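Local structure of gamma-resorcylate decarboxylase (Polaromonas, 4QRO) at residues 102-106 with 131-135; 113-118 with 153-159; 140-144 with 196-200; 147-151 with 203-209. The protein probably catalyses the non-oxidative decarboxylation of gamma-resorcylate (2,6-dihydroxybenzoate) to resorcinol, with a manganese ion in its active site. One frame throughout, in Å; residues are numbered along the deposited sequence.

In the fold
All four contacts lie in the loops and outer helices that follow strands 95-97, 125-128 and 161-164 of the amidohydrolase barrel. Contacts 3 and 4 are buried; contacts 1 and 2 are partly buried. Contact 1 joins two loops by an amide hydrogen bond and a water; its salt bridge lies within 131-135. Contact 2 is an apolar seam between two neighbouring helices. Contact 3 buries a salt bridge and an aromatic cluster beside the second subunit. Contact 4 packs a leucine between two indoles and shares helix 148-157 with contact 2. Contacts 3 and 4 touch through Y142 O and D143 O, bonded to W151 NE1 and W148 NE1. Y142 OH ties contact 3 to S131 of contact 1.

Contact 1 (102-106 with 131-135); sequences PMQDP and SQDNR
Q104 reaches over to Q132 and joins two loops of the (β/α)8 barrel, those after strands 95-97 and 125-128. Q104 NE2 donates to Q132 O at 3.1 Å, with an N-H...O angle of 154°. The acceptor lies in the plane of the Q104 amide. A bend at chi2 (82°) turns the amide that way. NE2 also bonds to V64 O. At the other end of the amide, a water donates to Q104 OE1. The same water accepts from M103 N and is bonded to S131 OG. S131 OG has a further partner in Y142 OH.

The charges sit at the outer end. R135 grips D133 side-on. R135 NE meets D133 OD1 at 3.0 Å, and R135 NH2 meets D133 OD2 at 2.6 Å in a salt bridge. D133 OD1 also accepts from R135 N at 2.8 Å, which closes an Asx turn. With an alanine in place of D133, the R135 guanidinium would probably lose its carboxylate mate and be free to swing, and the turn would lose its acceptor.

Packing completes the contact. D133 OD2 lies 3.5 Å from Q104 CB. D133 OD2 is also 3.3 Å from Q104 O, but both are acceptors. The edge of the R135 guanidinium faces that carbonyl. Further in, M103 CB rests 3.4 Å from S131 OG.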
loop_
_atom_site.group_PDB
_atom_site.type_symbol
_atom_site.label_atom_id
_atom_site.label_comp_id
_atom_site.label_asym_id
_atom_site.label_seq_id
_atom_site.Cartn_x
_atom_site.Cartn_y
_atom_site.Cartn_z
ATOM N N PRO A 102 -2.770 27.111 2.592
ATOM C CA PRO A 102 -2.646 27.262 1.162
ATOM C C PRO A 102 -1.251 26.861 0.741
ATOM O O PRO A 102 -0.397 27.714 0.529
ATOM C CB PRO A 102 -2.891 28.771 0.958
ATOM C CG PRO A 102 -2.336 29.395 2.196
ATOM C CD PRO A 102 -2.668 28.417 3.291
ATOM N N MET A 103 -1.027 25.550 0.629
ATOM C CA MET A 103 0.304 25.013 0.377
ATOM C C MET A 103 0.790 25.299 -1.047
ATOM O O MET A 103 1.954 25.070 -1.377
ATOM C CB MET A 103 0.320 23.521 0.669
ATOM C CG MET A 103 0.038 23.196 2.127
ATOM S SD MET A 103 1.327 23.643 3.291
ATOM C CE MET A 103 2.714 22.663 2.701
ATOM N N GLN A 104 -0.107 25.815 -1.880
ATOM C CA GLN A 104 0.254 26.382 -3.179
ATOM C C GLN A 104 1.448 27.336 -3.084
ATOM O O GLN A 104 2.311 27.365 -3.947
ATOM C CB GLN A 104 -0.955 27.130 -3.771
ATOM C CG GLN A 104 -2.060 26.193 -4.285
ATOM C CD GLN A 104 -3.023 25.660 -3.214
ATOM O OE1 GLN A 104 -2.950 26.034 -2.042
ATOM N NE2 GLN A 104 -3.933 24.787 -3.626
ATOM N N ASP A 105 1.486 28.113 -2.015
ATOM C CA ASP A 105 2.511 29.108 -1.831
ATOM C C ASP A 105 3.190 28.861 -0.478
ATOM O O ASP A 105 2.547 28.993 0.553
ATOM C CB ASP A 105 1.834 30.463 -1.908
ATOM C CG ASP A 105 2.811 31.636 -1.926
ATOM O OD1 ASP A 105 3.733 31.666 -1.096
ATOM O OD2 ASP A 105 2.621 32.565 -2.740
ATOM N N PRO A 106 4.480 28.463 -0.477
ATOM C CA PRO A 106 5.145 28.161 0.793
ATOM C C PRO A 106 5.123 29.312 1.810
ATOM O O PRO A 106 4.936 29.071 2.999
ATOM C CB PRO A 106 6.579 27.867 0.363
ATOM C CG PRO A 106 6.425 27.263 -0.980
ATOM C CD PRO A 106 5.320 28.054 -1.623
ATOM N N SER A 131 -0.836 19.663 -3.639
ATOM C CA SER A 131 -1.590 20.837 -4.066
ATOM C C SER A 131 -1.590 21.022 -5.585
ATOM O O SER A 131 -0.629 20.668 -6.297
ATOM C CB SER A 131 -1.017 22.090 -3.410
ATOM O OG SER A 131 -1.210 22.046 -2.032
ATOM N N GLN A 132 -2.685 21.587 -6.055
ATOM C CA GLN A 132 -2.827 22.049 -7.424
ATOM C C GLN A 132 -2.561 23.550 -7.399
ATOM O O GLN A 132 -3.125 24.254 -6.573
ATOM C CB GLN A 132 -4.237 21.764 -7.933
ATOM C CG GLN A 132 -4.549 20.278 -8.134
ATOM C CD GLN A 132 -6.018 20.024 -8.430
ATOM O OE1 GLN A 132 -6.818 19.902 -7.531
ATOM N NE2 GLN A 132 -6.373 19.958 -9.710
ATOM N N ASP A 133 -1.693 24.021 -8.285
ATOM C CA ASP A 133 -1.415 25.451 -8.440
ATOM C C ASP A 133 -1.337 25.678 -9.931
ATOM O O ASP A 133 -0.597 24.971 -10.638
ATOM C CB ASP A 133 -0.096 25.847 -7.752
ATOM C CG ASP A 133 0.181 27.377 -7.785
ATOM O OD1 ASP A 133 -0.067 28.107 -8.790
ATOM O OD2 ASP A 133 0.691 27.861 -6.768
ATOM N N ASN A 134 -2.146 26.622 -10.416
ATOM C CA ASN A 134 -2.142 26.998 -11.844
ATOM C C ASN A 134 -0.766 27.329 -12.394
ATOM O O ASN A 134 -0.515 27.126 -13.571
ATOM C CB ASN A 134 -3.117 28.189 -12.106
ATOM C CG ASN A 134 -4.571 27.763 -12.122
ATOM O OD1 ASN A 134 -4.898 26.660 -12.563
ATOM N ND2 ASN A 134 -5.451 28.625 -11.640
ATOM N N ARG A 135 0.131 27.838 -11.539
ATOM C CA ARG A 135 1.497 28.175 -11.953
ATOM C C ARG A 135 2.397 26.970 -12.222
ATOM O O ARG A 135 3.454 27.114 -12.815
ATOM C CB ARG A 135 2.169 29.033 -10.893
ATOM C CG ARG A 135 1.486 30.393 -10.669
ATOM C CD ARG A 135 2.096 31.109 -9.478
ATOM N NE ARG A 135 1.946 30.315 -8.255
ATOM C CZ ARG A 135 2.438 30.641 -7.059
ATOM N NH1 ARG A 135 3.121 31.762 -6.880
ATOM N NH2 ARG A 135 2.232 29.843 -6.022
HETATM O O HOH W 1 -2.872 23.717 -0.661
#

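Contact 2 (113-118 with 153-159); sequences LERCVK and TVQALDV
L113 meets V154, L157 and V159, and so begins the seam between two outer helices of the (β/α)8 barrel. Helices 106-118 and 148-157 follow strands 95-97 and 125-128. Their short segments run nearly parallel, at 13°, with axes 10.9 Å apart. This is how successive helices pack around such a barrel.

In L113, CG is anti to the backbone N (chi1 -176°), which sends the branch across the seam. L113 CD2 lies 3.8 Å from V154 CG2. The L113 and L157 side chains pass alongside each other, pointing opposite ways, with L113 CG 3.8 Å from L157 CD1. E114, partly exposed, comes next. It uses the aliphatic part of its chain: E114 CG packs 3.9 Å from T153 CG2, at about a right angle. The same CG also borders L157 CD1.

One turn on, V117 meets V159, tip to tip. V117 CG2 is 4.0 Å from V159 CG1. V159 lies just past the end of helix 148-157, on the way to strand 161-164. D158, with positive phi, ends the helix just before V159.

K118 closes the row at the exposed end. L157 is a knob in the hole formed by L113, E114, V117 and K118. On another side, helix 106-118 packs on helix 70-90 through R115 and C116. Across the seam, bends at chi3 and chi4 bring K118 NZ to 3.7 Å from L157 CD2.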
loop_
_atom_site.group_PDB
_atom_site.type_symbol
_atom_site.label_atom_id
_atom_site.label_comp_id
_atom_site.label_asym_id
_atom_site.label_seq_id
_atom_site.Cartn_x
_atom_site.Cartn_y
_atom_site.Cartn_z
ATOM N N LEU A 113 -0.043 29.412 9.004
ATOM C CA LEU A 113 0.187 28.511 10.114
ATOM C C LEU A 113 0.618 29.291 11.357
ATOM O O LEU A 113 0.156 29.009 12.458
ATOM C CB LEU A 113 1.218 27.436 9.776
ATOM C CG LEU A 113 1.392 26.401 10.915
ATOM C CD1 LEU A 113 0.112 25.614 11.186
ATOM C CD2 LEU A 113 2.541 25.471 10.587
ATOM N N GLU A 114 1.495 30.273 11.181
ATOM C CA GLU A 114 1.867 31.139 12.302
ATOM C C GLU A 114 0.634 31.821 12.901
ATOM O O GLU A 114 0.456 31.764 14.106
ATOM C CB GLU A 114 2.919 32.167 11.891
ATOM C CG GLU A 114 4.295 31.557 11.650
ATOM C CD GLU A 114 5.369 32.607 11.469
ATOM O OE1 GLU A 114 5.511 33.115 10.335
ATOM O OE2 GLU A 114 6.067 32.913 12.463
ATOM N N ARG A 115 -0.232 32.378 12.059
ATOM C CA ARG A 115 -1.465 33.046 12.516
ATOM C C ARG A 115 -2.397 32.074 13.237
ATOM O O ARG A 115 -2.911 32.390 14.310
ATOM C CB ARG A 115 -2.209 33.727 11.362
ATOM C CG ARG A 115 -3.343 34.647 11.820
ATOM C CD ARG A 115 -4.093 35.296 10.656
ATOM N NE ARG A 115 -4.974 34.332 9.998
ATOM C CZ ARG A 115 -6.261 34.107 10.281
ATOM N NH1 ARG A 115 -6.907 34.804 11.211
ATOM N NH2 ARG A 115 -6.920 33.163 9.608
ATOM N N CYS A 116 -2.599 30.888 12.662
ATOM C CA CYS A 116 -3.449 29.888 13.298
ATOM C C CYS A 116 -2.950 29.444 14.677
ATOM O O CYS A 116 -3.758 29.289 15.591
ATOM C CB CYS A 116 -3.626 28.676 12.378
ATOM S SG CYS A 116 -4.747 28.975 10.999
ATOM N N VAL A 117 -1.642 29.238 14.827
ATOM C CA VAL A 117 -1.068 28.764 16.100
ATOM C C VAL A 117 -1.008 29.904 17.140
ATOM O O VAL A 117 -1.416 29.718 18.277
ATOM C CB VAL A 117 0.349 28.124 15.930
ATOM C CG1 VAL A 117 0.931 27.721 17.282
ATOM C CG2 VAL A 117 0.314 26.892 15.028
ATOM N N LYS A 118 -0.507 31.068 16.732
ATOM C CA LYS A 118 -0.201 32.167 17.663
ATOM C C LYS A 118 -1.427 33.006 17.990
ATOM O O LYS A 118 -1.563 33.485 19.113
ATOM C CB LYS A 118 0.897 33.080 17.094
ATOM C CG LYS A 118 2.318 32.509 17.088
ATOM C CD LYS A 118 3.213 33.352 16.171
ATOM C CE LYS A 118 4.628 33.562 16.697
ATOM N NZ LYS A 118 5.453 32.326 16.663
ATOM N N THR A 153 9.522 26.471 9.606
ATOM C CA THR A 153 8.492 27.170 10.381
ATOM C C THR A 153 7.659 26.171 11.214
ATOM O O THR A 153 7.424 26.397 12.397
ATOM C CB THR A 153 7.597 28.055 9.464
ATOM O OG1 THR A 153 8.403 29.080 8.866
ATOM C CG2 THR A 153 6.497 28.710 10.230
ATOM N N VAL A 154 7.253 25.060 10.604
ATOM C CA VAL A 154 6.524 24.009 11.323
ATOM C C VAL A 154 7.329 23.550 12.535
ATOM O O VAL A 154 6.784 23.497 13.636
ATOM C CB VAL A 154 6.184 22.769 10.425
ATOM C CG1 VAL A 154 5.535 21.674 11.255
ATOM C CG2 VAL A 154 5.261 23.133 9.262
ATOM N N GLN A 155 8.620 23.252 12.344
ATOM C CA GLN A 155 9.471 22.788 13.459
ATOM C C GLN A 155 9.664 23.872 14.532
ATOM O O GLN A 155 9.635 23.575 15.724
ATOM C CB GLN A 155 10.835 22.316 12.959
ATOM C CG GLN A 155 11.683 21.648 14.029
ATOM C CD GLN A 155 13.116 21.404 13.584
ATOM O OE1 GLN A 155 13.549 20.255 13.471
ATOM N NE2 GLN A 155 13.852 22.481 13.309
ATOM N N ALA A 156 9.826 25.124 14.110
ATOM C CA ALA A 156 9.980 26.234 15.073
ATOM C C ALA A 156 8.727 26.422 15.932
ATOM O O ALA A 156 8.823 26.621 17.138
ATOM C CB ALA A 156 10.326 27.524 14.345
ATOM N N LEU A 157 7.551 26.334 15.309
ATOM C CA LEU A 157 6.273 26.379 16.030
ATOM C C LEU A 157 6.068 25.137 16.887
ATOM O O LEU A 157 5.320 25.175 17.871
ATOM C CB LEU A 157 5.097 26.536 15.047
ATOM C CG LEU A 157 5.056 27.862 14.297
ATOM C CD1 LEU A 157 4.035 27.811 13.172
ATOM C CD2 LEU A 157 4.766 29.010 15.272
ATOM N N ASP A 158 6.724 24.038 16.494
ATOM C CA ASP A 158 6.631 22.760 17.196
ATOM C C ASP A 158 5.187 22.249 17.298
ATOM O O ASP A 158 4.711 21.861 18.375
ATOM C CB ASP A 158 7.292 22.840 18.585
ATOM C CG ASP A 158 7.467 21.466 19.233
ATOM O OD1 ASP A 158 7.578 20.448 18.509
ATOM O OD2 ASP A 158 7.479 21.400 20.476
ATOM N N VAL A 159 4.509 22.241 16.152
ATOM C CA VAL A 159 3.190 21.655 16.011
ATOM C C VAL A 159 3.219 20.581 14.897
ATOM O O VAL A 159 3.985 20.707 13.930
ATOM C CB VAL A 159 2.094 22.689 15.691
ATOM C CG1 VAL A 159 1.927 23.684 16.833
ATOM C CG2 VAL A 159 2.354 23.388 14.358
#

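Contact 3 (140-144 with 196-200); sequences LYYDM and HALRL
R199 binds D143 and lies on Y141, and so joins the loop before helix 148-157 to helix 188-202 of the (β/α)8 barrel. R199 NE donates to D143 OD1 at 3.0 Å, and R199 NH2 reaches the same oxygen at 3.2 Å. This is a side-on salt bridge with both nitrogens on one atom. D143 OD1 meets R199 NH2 with its syn lone pair, while NE comes from above the carboxylate plane. The two flat groups are turned 70° apart. A bend at chi3 (53°) lays the guanidinium flat on the Y141 ring. The centres are 4.3 Å apart, an off-centre cation-pi stack.

Y141, Y142 and H196 form an aromatic cluster beside it. The edge of Y141 points at the face of H196, with Y141 CD2 3.3 Å from H196 ND1. The Y142 ring meets H196 obliquely. The loop backbone also holds this imidazole: Y142 N donates to H196 NE2 at 3.1 Å, nearly straight at 170°. Y142 CB packs on L200 CD2.

The next shell holds these groups in place. From the second subunit, H179 NE2 bonds to D143 OD2, and I175 O to R199 NH1. The salt bridge thus also sits at the dimer interface. A leucine in place of R199 would probably leave the buried D143 carboxylate without the arginine's charge, with H179 of the second subunit as a remaining partner, and I175 O of that subunit without its donor. Within the chain, Y141 OH bonds to E192 OE2, and Y142 OH to G129 O.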
loop_
_atom_site.group_PDB
_atom_site.type_symbol
_atom_site.label_atom_id
_atom_site.label_comp_id
_atom_site.label_asym_id
_atom_site.label_seq_id
_atom_site.Cartn_x
_atom_site.Cartn_y
_atom_site.Cartn_z
ATOM N N LEU A 140 2.071 19.578 -6.683
ATOM C CA LEU A 140 3.028 20.042 -5.745
ATOM C C LEU A 140 3.065 19.105 -4.529
ATOM O O LEU A 140 2.070 18.963 -3.819
ATOM C CB LEU A 140 2.632 21.451 -5.345
ATOM C CG LEU A 140 2.698 22.490 -6.475
ATOM C CD1 LEU A 140 2.134 23.785 -5.924
ATOM C CD2 LEU A 140 4.121 22.746 -6.968
ATOM N N TYR A 141 4.198 18.438 -4.360
ATOM C CA TYR A 141 4.491 17.624 -3.203
ATOM C C TYR A 141 5.462 18.348 -2.286
ATOM O O TYR A 141 6.373 19.034 -2.725
ATOM C CB TYR A 141 5.081 16.277 -3.651
ATOM C CG TYR A 141 4.062 15.403 -4.340
ATOM C CD1 TYR A 141 3.788 15.536 -5.708
ATOM C CD2 TYR A 141 3.336 14.466 -3.614
ATOM C CE1 TYR A 141 2.812 14.740 -6.322
ATOM C CE2 TYR A 141 2.365 13.686 -4.208
ATOM C CZ TYR A 141 2.112 13.812 -5.557
ATOM O OH TYR A 141 1.155 12.994 -6.123
ATOM N N TYR A 142 5.371 18.047 -0.997
ATOM C CA TYR A 142 6.010 18.892 0.030
ATOM C C TYR A 142 7.446 18.469 0.376
ATOM O O TYR A 142 8.045 19.038 1.258
ATOM C CB TYR A 142 5.079 19.040 1.244
ATOM C CG TYR A 142 3.659 19.353 0.808
ATOM C CD1 TYR A 142 3.407 20.354 -0.136
ATOM C CD2 TYR A 142 2.565 18.657 1.328
ATOM C CE1 TYR A 142 2.116 20.645 -0.559
ATOM C CE2 TYR A 142 1.266 18.937 0.907
ATOM C CZ TYR A 142 1.046 19.943 -0.043
ATOM O OH TYR A 142 -0.232 20.235 -0.481
ATOM N N ASP A 143 7.997 17.502 -0.366
ATOM C CA ASP A 143 9.430 17.236 -0.361
ATOM C C ASP A 143 10.190 18.224 -1.228
ATOM O O ASP A 143 11.389 18.387 -1.035
ATOM C CB ASP A 143 9.750 15.821 -0.856
ATOM C CG ASP A 143 9.201 15.563 -2.246
ATOM O OD1 ASP A 143 7.970 15.547 -2.390
ATOM O OD2 ASP A 143 9.992 15.376 -3.188
ATOM N N MET A 144 9.507 18.862 -2.182
ATOM C CA MET A 144 10.175 19.757 -3.154
ATOM C C MET A 144 10.856 20.909 -2.406
ATOM O O MET A 144 10.358 21.356 -1.379
ATOM C CB MET A 144 9.190 20.291 -4.202
ATOM C CG MET A 144 8.550 19.225 -5.095
ATOM S SD MET A 144 7.061 19.870 -5.947
ATOM C CE MET A 144 6.742 18.617 -7.184
ATOM N N HIS A 196 3.474 9.960 -0.814
ATOM C CA HIS A 196 3.825 11.313 -0.403
ATOM C C HIS A 196 4.689 11.281 0.874
ATOM O O HIS A 196 5.731 11.974 0.964
ATOM C CB HIS A 196 2.562 12.114 -0.212
ATOM C CG HIS A 196 2.759 13.598 -0.259
ATOM N ND1 HIS A 196 1.754 14.457 -0.666
ATOM C CD2 HIS A 196 3.838 14.374 0.009
ATOM C CE1 HIS A 196 2.207 15.701 -0.628
ATOM N NE2 HIS A 196 3.463 15.674 -0.213
ATOM N N ALA A 197 4.284 10.464 1.850
ATOM C CA ALA A 197 5.026 10.365 3.127
ATOM C C ALA A 197 6.432 9.831 2.877
ATOM O O ALA A 197 7.402 10.331 3.440
ATOM C CB ALA A 197 4.285 9.487 4.108
ATOM N N LEU A 198 6.544 8.822 2.013
ATOM C CA LEU A 198 7.857 8.285 1.645
ATOM C C LEU A 198 8.736 9.273 0.901
ATOM O O LEU A 198 9.943 9.293 1.105
ATOM C CB LEU A 198 7.707 7.001 0.827
ATOM C CG LEU A 198 7.217 5.763 1.583
ATOM C CD1 LEU A 198 6.857 4.622 0.629
ATOM C CD2 LEU A 198 8.256 5.308 2.613
ATOM N N ARG A 199 8.143 10.082 0.027
ATOM C CA ARG A 199 8.858 11.188 -0.605
ATOM C C ARG A 199 9.457 12.131 0.449
ATOM O O ARG A 199 10.631 12.488 0.349
ATOM C CB ARG A 199 7.974 11.951 -1.594
ATOM C CG ARG A 199 7.614 11.162 -2.844
ATOM C CD ARG A 199 6.675 11.932 -3.774
ATOM N NE ARG A 199 7.173 13.273 -4.124
ATOM C CZ ARG A 199 7.271 13.755 -5.369
ATOM N NH1 ARG A 199 6.890 13.031 -6.436
ATOM N NH2 ARG A 199 7.737 14.986 -5.557
ATOM N N LEU A 200 8.693 12.475 1.480
ATOM C CA LEU A 200 9.238 13.345 2.551
ATOM C C LEU A 200 10.439 12.677 3.250
ATOM O O LEU A 200 11.475 13.299 3.457
ATOM C CB LEU A 200 8.167 13.674 3.584
ATOM C CG LEU A 200 6.916 14.453 3.164
ATOM C CD1 LEU A 200 6.008 14.661 4.367
ATOM C CD2 LEU A 200 7.321 15.793 2.548
#

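Contact 4 (147-151 with 203-209); sequences YWPFW and SGLFDKY
S203 OG, 4.0 Å from W148 CZ2, is gripped by two backbone groups. It accepts from L205 N at 3.2 Å, which makes an ST turn, and it bonds to L200 O. The turn leads from helix 188-202 into the short helix 205-208. The contact packs that short helix against helix 148-157, on the outside of the (β/α)8 barrel. G204 adopts positive phi in the turn. S203 O lies at the edge of the W148 indole, near its plane, and G204 C is 3.5 Å from W148 CH2.

The body of the contact is L205 between two tryptophans of helix 148-157. Its CG is anti to the backbone N (chi1 -175°), which puts both methyls among the indoles. L205 CD1 sits over the five-membered ring of W148, 3.8 Å from its centroid. L205 CD1 also touches W151 CD1 at 3.5 Å. L205 CD2 sits over the five-membered ring of W151, 3.6 Å from its centroid and only 4° off the normal. Both methyls make CH-pi contacts. F150 covers the opposite face of W151.

K208 and Y209 add further packing. K208 CB lies 3.7 Å from W148 CZ3, so the lysine contributes its aliphatic stem. Y209 CD2 packs 3.9 Å from W151 CB.

The indole nitrogens bond outside the two segments. W148 NE1 goes to D143 O, and W151 NE1 to Y142 O, both in the loop 140-144. These bonds probably help fix the rotation of both indoles, whose faces L205 covers. With its CH-pi and apolar contacts, the meeting of the segments is chiefly apolar, while the polar edges of the two indoles tie helix 148-157 to the loop before it.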
loop_
_atom_site.group_PDB
_atom_site.type_symbol
_atom_site.label_atom_id
_atom_site.label_comp_id
_atom_site.label_asym_id
_atom_site.label_seq_id
_atom_site.Cartn_x
_atom_site.Cartn_y
_atom_site.Cartn_z
ATOM N N TYR A 147 9.506 24.010 -0.298
ATOM C CA TYR A 147 8.819 23.791 0.991
ATOM C C TYR A 147 9.732 23.797 2.215
ATOM O O TYR A 147 9.242 23.882 3.340
ATOM C CB TYR A 147 7.923 22.517 0.960
ATOM C CG TYR A 147 6.767 22.772 0.061
ATOM C CD1 TYR A 147 5.708 23.590 0.470
ATOM C CD2 TYR A 147 6.785 22.337 -1.262
ATOM C CE1 TYR A 147 4.677 23.914 -0.411
ATOM C CE2 TYR A 147 5.756 22.645 -2.137
ATOM C CZ TYR A 147 4.702 23.437 -1.708
ATOM O OH TYR A 147 3.687 23.752 -2.600
ATOM N N TRP A 148 11.045 23.753 2.018
ATOM C CA TRP A 148 11.951 23.536 3.154
ATOM C C TRP A 148 11.896 24.699 4.172
ATOM O O TRP A 148 11.919 24.463 5.370
ATOM C CB TRP A 148 13.369 23.183 2.672
ATOM C CG TRP A 148 13.420 21.733 2.193
ATOM C CD1 TRP A 148 12.526 21.123 1.368
ATOM C CD2 TRP A 148 14.406 20.739 2.521
ATOM N NE1 TRP A 148 12.889 19.816 1.147
ATOM C CE2 TRP A 148 14.043 19.552 1.839
ATOM C CE3 TRP A 148 15.564 20.736 3.321
ATOM C CZ2 TRP A 148 14.796 18.367 1.924
ATOM C CZ3 TRP A 148 16.323 19.560 3.402
ATOM C CH2 TRP A 148 15.919 18.384 2.715
ATOM N N PRO A 149 11.766 25.951 3.696
ATOM C CA PRO A 149 11.513 27.051 4.655
ATOM C C PRO A 149 10.158 26.963 5.376
ATOM O O PRO A 149 10.042 27.392 6.518
ATOM C CB PRO A 149 11.583 28.315 3.774
ATOM C CG PRO A 149 12.394 27.911 2.580
ATOM C CD PRO A 149 12.090 26.454 2.346
ATOM N N PHE A 150 9.131 26.437 4.717
ATOM C CA PHE A 150 7.860 26.193 5.381
ATOM C C PHE A 150 8.043 25.175 6.520
ATOM O O PHE A 150 7.550 25.393 7.634
ATOM C CB PHE A 150 6.761 25.719 4.395
ATOM C CG PHE A 150 5.589 25.061 5.073
ATOM C CD1 PHE A 150 4.544 25.815 5.571
ATOM C CD2 PHE A 150 5.537 23.678 5.218
ATOM C CE1 PHE A 150 3.463 25.216 6.215
ATOM C CE2 PHE A 150 4.473 23.074 5.881
ATOM C CZ PHE A 150 3.438 23.840 6.385
ATOM N N TRP A 151 8.751 24.077 6.243
ATOM C CA TRP A 151 9.012 23.049 7.269
ATOM C C TRP A 151 9.827 23.606 8.429
ATOM O O TRP A 151 9.647 23.221 9.581
ATOM C CB TRP A 151 9.700 21.832 6.632
ATOM C CG TRP A 151 8.765 21.048 5.710
ATOM C CD1 TRP A 151 8.896 20.856 4.354
ATOM C CD2 TRP A 151 7.566 20.343 6.093
ATOM N NE1 TRP A 151 7.832 20.113 3.874
ATOM C CE2 TRP A 151 7.023 19.765 4.921
ATOM C CE3 TRP A 151 6.910 20.139 7.313
ATOM C CZ2 TRP A 151 5.847 18.998 4.936
ATOM C CZ3 TRP A 151 5.735 19.382 7.332
ATOM C CH2 TRP A 151 5.216 18.826 6.153
ATOM N N SER A 203 13.652 12.391 1.065
ATOM C CA SER A 203 14.205 13.662 0.591
ATOM C C SER A 203 15.297 14.194 1.466
ATOM O O SER A 203 16.005 15.108 1.056
ATOM C CB SER A 203 13.121 14.718 0.482
ATOM O OG SER A 203 12.611 15.007 1.777
ATOM N N GLY A 204 15.418 13.663 2.682
ATOM C CA GLY A 204 16.359 14.203 3.661
ATOM C C GLY A 204 15.779 15.329 4.495
ATOM O O GLY A 204 16.479 15.960 5.302
ATOM N N LEU A 205 14.489 15.582 4.344
ATOM C CA LEU A 205 13.822 16.626 5.147
ATOM C C LEU A 205 14.052 16.460 6.647
ATOM O O LEU A 205 14.225 17.436 7.385
ATOM C CB LEU A 205 12.318 16.589 4.874
ATOM C CG LEU A 205 11.502 17.681 5.534
ATOM C CD1 LEU A 205 11.882 19.028 4.912
ATOM C CD2 LEU A 205 10.017 17.405 5.324
ATOM N N PHE A 206 14.028 15.220 7.108
ATOM C CA PHE A 206 14.111 14.953 8.542
ATOM C C PHE A 206 15.539 14.895 9.080
ATOM O O PHE A 206 15.721 14.841 10.297
ATOM C CB PHE A 206 13.309 13.692 8.906
ATOM C CG PHE A 206 11.876 13.760 8.468
ATOM C CD1 PHE A 206 10.983 14.630 9.083
ATOM C CD2 PHE A 206 11.416 12.977 7.420
ATOM C CE1 PHE A 206 9.675 14.726 8.644
ATOM C CE2 PHE A 206 10.107 13.061 6.987
ATOM C CZ PHE A 206 9.230 13.929 7.600
ATOM N N ASP A 207 16.532 14.898 8.184
ATOM C CA ASP A 207 17.940 15.141 8.560
ATOM C C ASP A 207 18.104 16.624 8.912
ATOM O O ASP A 207 18.763 16.989 9.885
ATOM C CB ASP A 207 18.873 14.805 7.401
ATOM C CG ASP A 207 18.908 13.326 7.080
ATOM O OD1 ASP A 207 18.689 12.515 8.000
ATOM O OD2 ASP A 207 19.184 12.988 5.912
ATOM N N LYS A 208 17.488 17.478 8.115
ATOM C CA LYS A 208 17.575 18.938 8.322
ATOM C C LYS A 208 16.681 19.453 9.468
ATOM O O LYS A 208 17.081 20.336 10.235
ATOM C CB LYS A 208 17.185 19.621 7.010
ATOM C CG LYS A 208 17.185 21.147 7.055
ATOM C CD LYS A 208 18.570 21.693 7.349
ATOM C CE LYS A 208 18.553 23.208 7.419
ATOM N NZ LYS A 208 19.811 23.709 8.029
ATOM N N TYR A 209 15.452 18.936 9.557
ATOM C CA TYR A 209 14.499 19.341 10.595
ATOM C C TYR A 209 14.078 18.088 11.377
ATOM O O TYR A 209 12.965 17.593 11.223
ATOM C CB TYR A 209 13.284 20.050 9.977
ATOM C CG TYR A 209 13.683 21.151 9.054
ATOM C CD1 TYR A 209 14.383 22.279 9.531
ATOM C CD2 TYR A 209 13.392 21.081 7.708
ATOM C CE1 TYR A 209 14.778 23.289 8.661
ATOM C CE2 TYR A 209 13.783 22.079 6.835
ATOM C CZ TYR A 209 14.473 23.178 7.309
ATOM O OH TYR A 209 14.833 24.147 6.418
#